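Local coordinates for putative thioesterase (Novosphingobium aromaticivorans, PDB 3CJY), which probably hydrolyses acyl-CoA thioesters, as a putative thioesterase built from two hotdog domains, and binds calcium, at residues A[43-48]-A[103-108]; A[56-61]-A[208-213]; A[149-154]-A[164-169]. All coordinates share one frame; numbering follows the deposited sequence.

Interaction 1. Residues A[43-48]-A[103-108]; sequences LALDVA and SGISLG
Ala44, Leu45 and Ala48 of the helix lie over Ile105 and Leu107 of the strand, the short axes passing 9.5 Å apart with 48° between their N-to-C directions. Ile105 makes the largest single contribution to the interface. Its CD1 methyl reaches between two turns of the helix, 3.6 Å from Ala48 CB, and rests against the carbonyl O of Ala44, which accepts the helical bond from Ala48 N. Leu45 meets the same side chain at an oblique crossing, its CD2 lying 3.7 Å from Ile105 CD1 and almost as near to the CG1 and CG2 branches. With CG1 set opposite the carbonyl carbon (chi1 -57°) and the chain extended beyond it, CD1 is carried straight to the helix. Two residues on, Leu107 places CD2 3.7 Å from the carbonyl carbon of Ala48. At the other end Ala44 CB lies 4.1 Å from Ser103 OG, a hydroxyl bonded to the backbone O of Val91. Replacing Ile105 with an alanine would probably leave a gap beneath Ala44 and Ala48 and give Leu45 CD2 room to turn. This is the hotdog arrangement, a central helix wrapped by a curved antiparallel sheet; the same helix carries the calcium ligand Thr51 beyond Ala48. The meeting side chains are apolar apart from that serine, and methyls also rest on helix backbone, so shape and exclusion of water mainly hold helix to sheet.

Interaction 2. Residues A[56-61]-A[208-213]; sequences VVQGSL and SLRITG
A water at the seam donates toward Gln58 OE1, 2.6 Å away, and toward Gly59 O, though it has more acceptors around it than protons to give. In the conformer given, one of two, Ser208 OG also lies 2.7 Å from this water, which would tie the two strands together. The same water lies over one face of the Arg210 guanidinium, toward its rim. Gln58 and Arg210, a non-hydrogen-bonded pair, run side by side in the same direction with amide and guanidinium planes only 18° apart; Gln58 OE1 stays 3.8 Å from Arg210 NH1, and the bend of the glutamine at chi2 turns its amide along the arginine. The charged end is paired across the dimer, with Asp206 of the second subunit, while Gln58 NE2 bonds to Ser106 OG and to Gln62 of that subunit. Here strands of the N-terminal and C-terminal hotdog repeats meet antiparallel, at 175°, joining the repeats edge to edge, as in double-hotdog acyl-CoA thioesterases. Gly59 and Leu209 exchange two backbone bonds, Gly59 N to Leu209 O at 2.8 Å and Leu209 N to Gly59 O at 2.9 Å. A third, from Ile211 N to Val57 O, closes the ladder where the chain turns a corner; there Val57 and Gln58 both face Ser106 in a classic beta bulge. At this end of the ladder Val56 CG1 touches Ile211 CD1 at 4.2 Å. Ser60 and Ser208 sit on the Gln58 side of the sheet, and Ser60 packs on Ser60 of the second subunit. From the other face Leu209 reaches Leu45 of helix 37-52 and Ala182 of helix 178-185.

Interaction 3. Residues A[149-154]-A[164-169]; sequences IEVREA and TRLWLR
Glu150 OE1 receives Arg169 NH2 at 2.7 Å, a salt bridge on the syn side of the carboxylate that also lies near the plane of the guanidinium. Arg169 NE adds a weak second bond to the same oxygen, and a water spans NE and OE1. The two side chains lie side by side, and the arginine's bend at chi3 (60°) folds its head back onto the glutamate, their flat groups 50° apart. The other oxygen, OE2, takes Arg152 NH2 at 2.8 Å from above the carboxylate plane. Arg152 also reaches Asp128 through NH1, and both arginines pack on Trp219. Behind this network, the paired backbones of an antiparallel hairpin fix the register: Glu150 exchanges bonds with Arg169, Arg152 with Trp167, and Ala154 N gives one more to Arg165 O. Near that end Ala154 CB meets Trp167 CD1 at 3.5 Å, and the indole NE1 is bonded to Pro125 O. On the opposite face Val151 CG2 lies 3.6 Å from Leu168 CD2, the side chains running alongside, and Phe184 of helix 178-185 covers Leu168 and Ile149. That face, with Leu166, is largely apolar, though Glu153 on it pairs with Arg194; the other face of this C-terminal hotdog hairpin sets the charged network beside the buried Trp167. In that network the shared carboxylate probably offsets the repulsion of Arg152 NH2 and Arg169 NH2, only 4.4 Å apart.

Interactions 1 and 2 adjoin, their centres about 8 Å apart, because strands 98-107 and 56-63 are neighbours; Ser106 OG and Gln58 NE2 join them. Both are buried, yet interaction 1 is apolar helix-on-sheet packing inside the N-terminal repeat, whereas interaction 2 joins the two repeats edge to edge and puts polar side chains against the second subunit, which interaction 1 touches through Ser106. Interaction 3 lies on the other side of the chain's centre from interaction 1, within the C-terminal repeat and inside the loop that interaction 2 closes. Only partly buried and touched by no other chain, it carries a salt-bridge network on one face and mostly apolar packing on the other. Helix 178-185 contacts both interaction 2 and interaction 3.

Interaction 1. Residues A[43-48]-A[103-108]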
# COMPACT_ATOMS: atom_id res chain seq x y z
N LEU A 43 8.45 7.15 -12.44
CA LEU A 43 8.05 8.18 -13.41
C LEU A 43 6.82 8.91 -12.94
O LEU A 43 6.70 10.12 -13.05
CB LEU A 43 7.85 7.53 -14.79
CG LEU A 43 9.10 7.19 -15.61
CD1 LEU A 43 8.89 6.09 -16.65
CD2 LEU A 43 9.66 8.47 -16.27
N ALA A 44 5.89 8.15 -12.38
CA ALA A 44 4.64 8.77 -11.90
C ALA A 44 4.98 9.73 -10.75
O ALA A 44 4.47 10.89 -10.68
CB ALA A 44 3.66 7.68 -11.47
N LEU A 45 5.85 9.29 -9.85
CA LEU A 45 6.22 10.12 -8.73
C LEU A 45 7.04 11.32 -9.13
O LEU A 45 6.93 12.39 -8.54
CB LEU A 45 6.99 9.32 -7.70
CG LEU A 45 6.33 8.11 -7.05
CD1 LEU A 45 7.36 7.43 -6.13
CD2 LEU A 45 5.07 8.53 -6.30
N ASP A 46 7.83 11.14 -10.18
CA ASP A 46 8.72 12.19 -10.68
C ASP A 46 7.87 13.34 -11.26
O ASP A 46 8.01 14.48 -10.85
CB ASP A 46 9.69 11.63 -11.74
CG ASP A 46 10.79 12.61 -12.11
OD1 ASP A 46 11.71 12.80 -11.29
OD2 ASP A 46 10.75 13.18 -13.21
N VAL A 47 6.93 12.98 -12.13
CA VAL A 47 6.09 13.98 -12.82
C VAL A 47 5.17 14.70 -11.83
O VAL A 47 4.89 15.90 -11.97
CB VAL A 47 5.32 13.38 -14.05
CG1 VAL A 47 6.33 12.88 -15.05
CG2 VAL A 47 4.29 12.28 -13.68
N ALA A 48 4.71 13.98 -10.82
CA ALA A 48 3.85 14.55 -9.76
C ALA A 48 4.65 15.59 -8.97
O ALA A 48 4.20 16.72 -8.78
CB ALA A 48 3.30 13.46 -8.81
N SER A 103 -2.66 6.33 -11.00
CA SER A 103 -2.08 6.45 -9.67
C SER A 103 -2.60 7.63 -8.88
O SER A 103 -3.10 8.60 -9.42
CB SER A 103 -0.57 6.57 -9.77
OG SER A 103 -0.28 7.75 -10.46
N GLY A 104 -2.42 7.50 -7.58
CA GLY A 104 -2.75 8.54 -6.60
C GLY A 104 -1.52 8.77 -5.75
O GLY A 104 -0.91 7.83 -5.25
N ILE A 105 -1.13 10.01 -5.63
CA ILE A 105 0.09 10.44 -4.97
C ILE A 105 -0.14 11.63 -4.03
O ILE A 105 -0.88 12.57 -4.36
CB ILE A 105 1.13 10.87 -6.05
CG1 ILE A 105 1.39 9.71 -7.04
CG2 ILE A 105 2.45 11.35 -5.41
CD1 ILE A 105 2.23 10.06 -8.21
N SER A 106 0.44 11.54 -2.84
CA SER A 106 0.41 12.61 -1.85
C SER A 106 1.80 13.21 -1.79
O SER A 106 2.78 12.49 -1.81
CB SER A 106 0.08 12.10 -0.44
OG SER A 106 -1.15 11.44 -0.44
N LEU A 107 1.82 14.54 -1.70
CA LEU A 107 3.06 15.31 -1.69
C LEU A 107 3.03 16.33 -0.58
O LEU A 107 1.99 16.83 -0.22
CB LEU A 107 3.29 16.01 -3.04
CG LEU A 107 3.20 15.07 -4.25
CD1 LEU A 107 1.79 15.16 -4.88
CD2 LEU A 107 4.26 15.41 -5.29
N GLY A 108 4.20 16.58 -0.01
CA GLY A 108 4.30 17.57 1.05
C GLY A 108 5.58 17.44 1.82
O GLY A 108 6.29 16.43 1.75

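Interaction 2. Residues A[56-61]-A[208-213]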
# COMPACT_ATOMS: atom_id res chain seq x y z
N VAL A 56 7.35 13.79 -2.73
CA VAL A 56 6.36 12.77 -2.53
C VAL A 56 6.43 12.20 -1.14
O VAL A 56 7.51 12.01 -0.60
CB VAL A 56 6.57 11.60 -3.55
CG1 VAL A 56 5.77 10.36 -3.16
CG2 VAL A 56 6.22 12.08 -4.98
N VAL A 57 5.26 11.97 -0.56
CA VAL A 57 5.10 11.27 0.72
C VAL A 57 4.72 9.83 0.44
O VAL A 57 5.25 8.90 1.02
CB VAL A 57 4.04 11.97 1.62
CG1 VAL A 57 3.59 11.12 2.80
CG2 VAL A 57 4.49 13.36 2.01
N GLN A 58 3.77 9.63 -0.47
CA GLN A 58 3.38 8.25 -0.79
C GLN A 58 2.69 8.20 -2.10
O GLN A 58 2.13 9.18 -2.55
CB GLN A 58 2.46 7.64 0.30
CG GLN A 58 1.08 8.24 0.50
CD GLN A 58 0.03 7.81 -0.48
OE1 GLN A 58 0.07 6.68 -1.00
NE2 GLN A 58 -0.93 8.70 -0.74
N GLY A 59 2.70 7.05 -2.72
CA GLY A 59 1.94 6.88 -3.97
C GLY A 59 1.49 5.44 -4.17
O GLY A 59 2.10 4.50 -3.66
N SER A 60 0.37 5.29 -4.84
CA SER A 60 -0.11 3.97 -5.23
C SER A 60 -0.42 4.01 -6.69
O SER A 60 -0.96 4.99 -7.19
CB SER A 60 -1.36 3.54 -4.44
OG SER A 60 -1.07 3.44 -3.04
N LEU A 61 -0.06 2.93 -7.39
CA LEU A 61 -0.28 2.86 -8.84
C LEU A 61 -0.84 1.49 -9.18
O LEU A 61 -0.35 0.48 -8.68
CB LEU A 61 1.06 3.12 -9.53
CG LEU A 61 1.25 3.13 -11.06
CD1 LEU A 61 2.48 3.92 -11.40
CD2 LEU A 61 1.35 1.70 -11.60
N SER A 208 2.89 0.20 -4.51
CA SER A 208 2.66 1.21 -3.46
C SER A 208 4.02 1.54 -2.89
O SER A 208 4.85 0.66 -2.69
CB SER A 208 1.77 0.66 -2.35
OG SER A 208 1.52 1.63 -1.33
N LEU A 209 4.24 2.83 -2.63
CA LEU A 209 5.52 3.34 -2.03
C LEU A 209 5.23 4.43 -0.99
O LEU A 209 4.42 5.35 -1.24
CB LEU A 209 6.46 3.90 -3.10
CG LEU A 209 7.90 4.16 -2.69
CD1 LEU A 209 8.65 2.84 -2.48
CD2 LEU A 209 8.63 5.08 -3.68
N ARG A 210 5.88 4.31 0.17
CA ARG A 210 5.77 5.32 1.23
C ARG A 210 7.19 5.77 1.57
O ARG A 210 7.98 4.99 2.08
CB ARG A 210 5.06 4.74 2.46
CG ARG A 210 3.73 4.19 2.11
CD ARG A 210 2.93 3.66 3.29
NE ARG A 210 1.81 2.94 2.74
CZ ARG A 210 0.74 3.54 2.24
NH1 ARG A 210 0.63 4.87 2.35
NH2 ARG A 210 -0.24 2.81 1.69
N ILE A 211 7.49 7.04 1.30
CA ILE A 211 8.86 7.52 1.48
C ILE A 211 9.00 8.31 2.75
O ILE A 211 8.22 9.25 2.99
CB ILE A 211 9.28 8.42 0.31
CG1 ILE A 211 9.19 7.62 -1.00
CG2 ILE A 211 10.70 9.02 0.55
CD1 ILE A 211 9.43 8.48 -2.24
N THR A 212 9.95 7.93 3.60
CA THR A 212 10.27 8.72 4.79
C THR A 212 11.46 9.66 4.52
O THR A 212 11.50 10.80 4.98
CB THR A 212 10.54 7.83 6.03
OG1 THR A 212 9.32 7.17 6.39
CG2 THR A 212 11.01 8.65 7.25
N GLY A 213 12.44 9.18 3.77
CA GLY A 213 13.60 10.00 3.48
C GLY A 213 14.46 9.43 2.38
O GLY A 213 14.32 8.28 2.03
O HOH W 1 1.17 4.31 -0.90

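Interaction 3. Residues A[149-154]-A[164-169]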
# COMPACT_ATOMS: atom_id res chain seq x y z
N ILE A 149 21.99 -2.88 -12.30
CA ILE A 149 21.94 -2.93 -10.86
C ILE A 149 22.87 -4.01 -10.34
O ILE A 149 22.87 -5.12 -10.85
CB ILE A 149 20.50 -3.28 -10.37
CG1 ILE A 149 19.45 -2.35 -11.01
CG2 ILE A 149 20.45 -3.23 -8.85
CD1 ILE A 149 19.67 -0.85 -10.71
N GLU A 150 23.69 -3.64 -9.37
CA GLU A 150 24.55 -4.59 -8.70
C GLU A 150 23.77 -5.21 -7.52
O GLU A 150 23.24 -4.49 -6.66
CB GLU A 150 25.86 -3.92 -8.24
CG GLU A 150 26.86 -4.92 -7.64
CD GLU A 150 28.18 -4.29 -7.29
OE1 GLU A 150 28.30 -3.03 -7.39
OE2 GLU A 150 29.08 -5.06 -6.90
N VAL A 151 23.66 -6.53 -7.52
CA VAL A 151 22.86 -7.24 -6.51
C VAL A 151 23.65 -8.24 -5.72
O VAL A 151 24.35 -9.09 -6.29
CB VAL A 151 21.65 -7.98 -7.19
CG1 VAL A 151 20.72 -8.63 -6.20
CG2 VAL A 151 20.85 -7.05 -8.13
N ARG A 152 23.57 -8.13 -4.41
CA ARG A 152 24.21 -9.08 -3.54
C ARG A 152 23.20 -9.70 -2.57
O ARG A 152 22.19 -9.10 -2.20
CB ARG A 152 25.32 -8.41 -2.78
CG ARG A 152 26.40 -7.89 -3.72
CD ARG A 152 27.54 -7.24 -2.96
NE ARG A 152 28.52 -6.66 -3.89
CZ ARG A 152 29.55 -5.93 -3.50
NH1 ARG A 152 29.79 -5.75 -2.21
NH2 ARG A 152 30.36 -5.39 -4.38
N GLU A 153 23.51 -10.93 -2.15
CA GLU A 153 22.64 -11.67 -1.22
C GLU A 153 22.89 -11.25 0.21
O GLU A 153 23.98 -11.46 0.73
CB GLU A 153 22.91 -13.17 -1.29
CG GLU A 153 22.73 -13.82 -2.62
CD GLU A 153 21.27 -13.97 -3.05
OE1 GLU A 153 20.37 -13.73 -2.20
OE2 GLU A 153 21.03 -14.36 -4.24
N ALA A 154 21.87 -10.70 0.89
CA ALA A 154 22.05 -10.25 2.26
C ALA A 154 21.38 -11.16 3.30
O ALA A 154 21.48 -10.91 4.49
CB ALA A 154 21.49 -8.81 2.42
N THR A 164 13.24 -12.40 1.57
CA THR A 164 14.37 -12.19 0.64
C THR A 164 14.99 -10.84 0.99
O THR A 164 14.30 -9.81 1.05
CB THR A 164 13.95 -12.27 -0.82
OG1 THR A 164 13.52 -13.61 -1.13
CG2 THR A 164 15.10 -11.85 -1.75
N ARG A 165 16.29 -10.88 1.29
CA ARG A 165 17.06 -9.66 1.62
C ARG A 165 18.24 -9.52 0.68
O ARG A 165 19.10 -10.39 0.60
CB ARG A 165 17.51 -9.68 3.06
CG ARG A 165 16.38 -9.69 4.04
CD ARG A 165 16.76 -9.98 5.46
NE ARG A 165 15.68 -9.58 6.34
CZ ARG A 165 15.39 -10.16 7.48
NH1 ARG A 165 16.08 -11.21 7.87
NH2 ARG A 165 14.38 -9.70 8.21
N LEU A 166 18.19 -8.46 -0.12
CA LEU A 166 19.21 -8.16 -1.12
C LEU A 166 19.84 -6.78 -0.89
O LEU A 166 19.14 -5.83 -0.53
CB LEU A 166 18.54 -8.15 -2.51
CG LEU A 166 17.81 -9.41 -2.92
CD1 LEU A 166 17.15 -9.11 -4.31
CD2 LEU A 166 18.74 -10.54 -3.06
N TRP A 167 21.14 -6.68 -1.12
CA TRP A 167 21.80 -5.40 -1.23
C TRP A 167 21.73 -5.02 -2.71
O TRP A 167 22.13 -5.78 -3.61
CB TRP A 167 23.27 -5.43 -0.77
CG TRP A 167 23.49 -5.47 0.69
CD1 TRP A 167 23.96 -6.52 1.41
CD2 TRP A 167 23.26 -4.41 1.62
NE1 TRP A 167 24.07 -6.18 2.73
CE2 TRP A 167 23.61 -4.90 2.90
CE3 TRP A 167 22.79 -3.12 1.52
CZ2 TRP A 167 23.54 -4.10 4.05
CZ3 TRP A 167 22.71 -2.34 2.66
CH2 TRP A 167 23.08 -2.82 3.90
N LEU A 168 21.26 -3.81 -2.97
CA LEU A 168 21.11 -3.28 -4.32
C LEU A 168 21.85 -1.97 -4.49
O LEU A 168 21.83 -1.14 -3.62
CB LEU A 168 19.64 -3.02 -4.67
CG LEU A 168 18.69 -4.20 -4.52
CD1 LEU A 168 17.24 -3.69 -4.77
CD2 LEU A 168 19.07 -5.37 -5.43
N ARG A 169 22.51 -1.82 -5.62
CA ARG A 169 23.22 -0.58 -5.89
C ARG A 169 23.16 -0.28 -7.38
O ARG A 169 23.52 -1.15 -8.21
CB ARG A 169 24.67 -0.67 -5.44
CG ARG A 169 25.37 0.69 -5.65
CD ARG A 169 26.77 0.72 -5.12
NE ARG A 169 27.68 -0.25 -5.73
CZ ARG A 169 28.94 -0.41 -5.29
NH1 ARG A 169 29.38 0.34 -4.30
NH2 ARG A 169 29.76 -1.31 -5.84
O HOH W 2 27.32 -0.57 -8.30
O HOH W 3 20.19 -13.66 0.48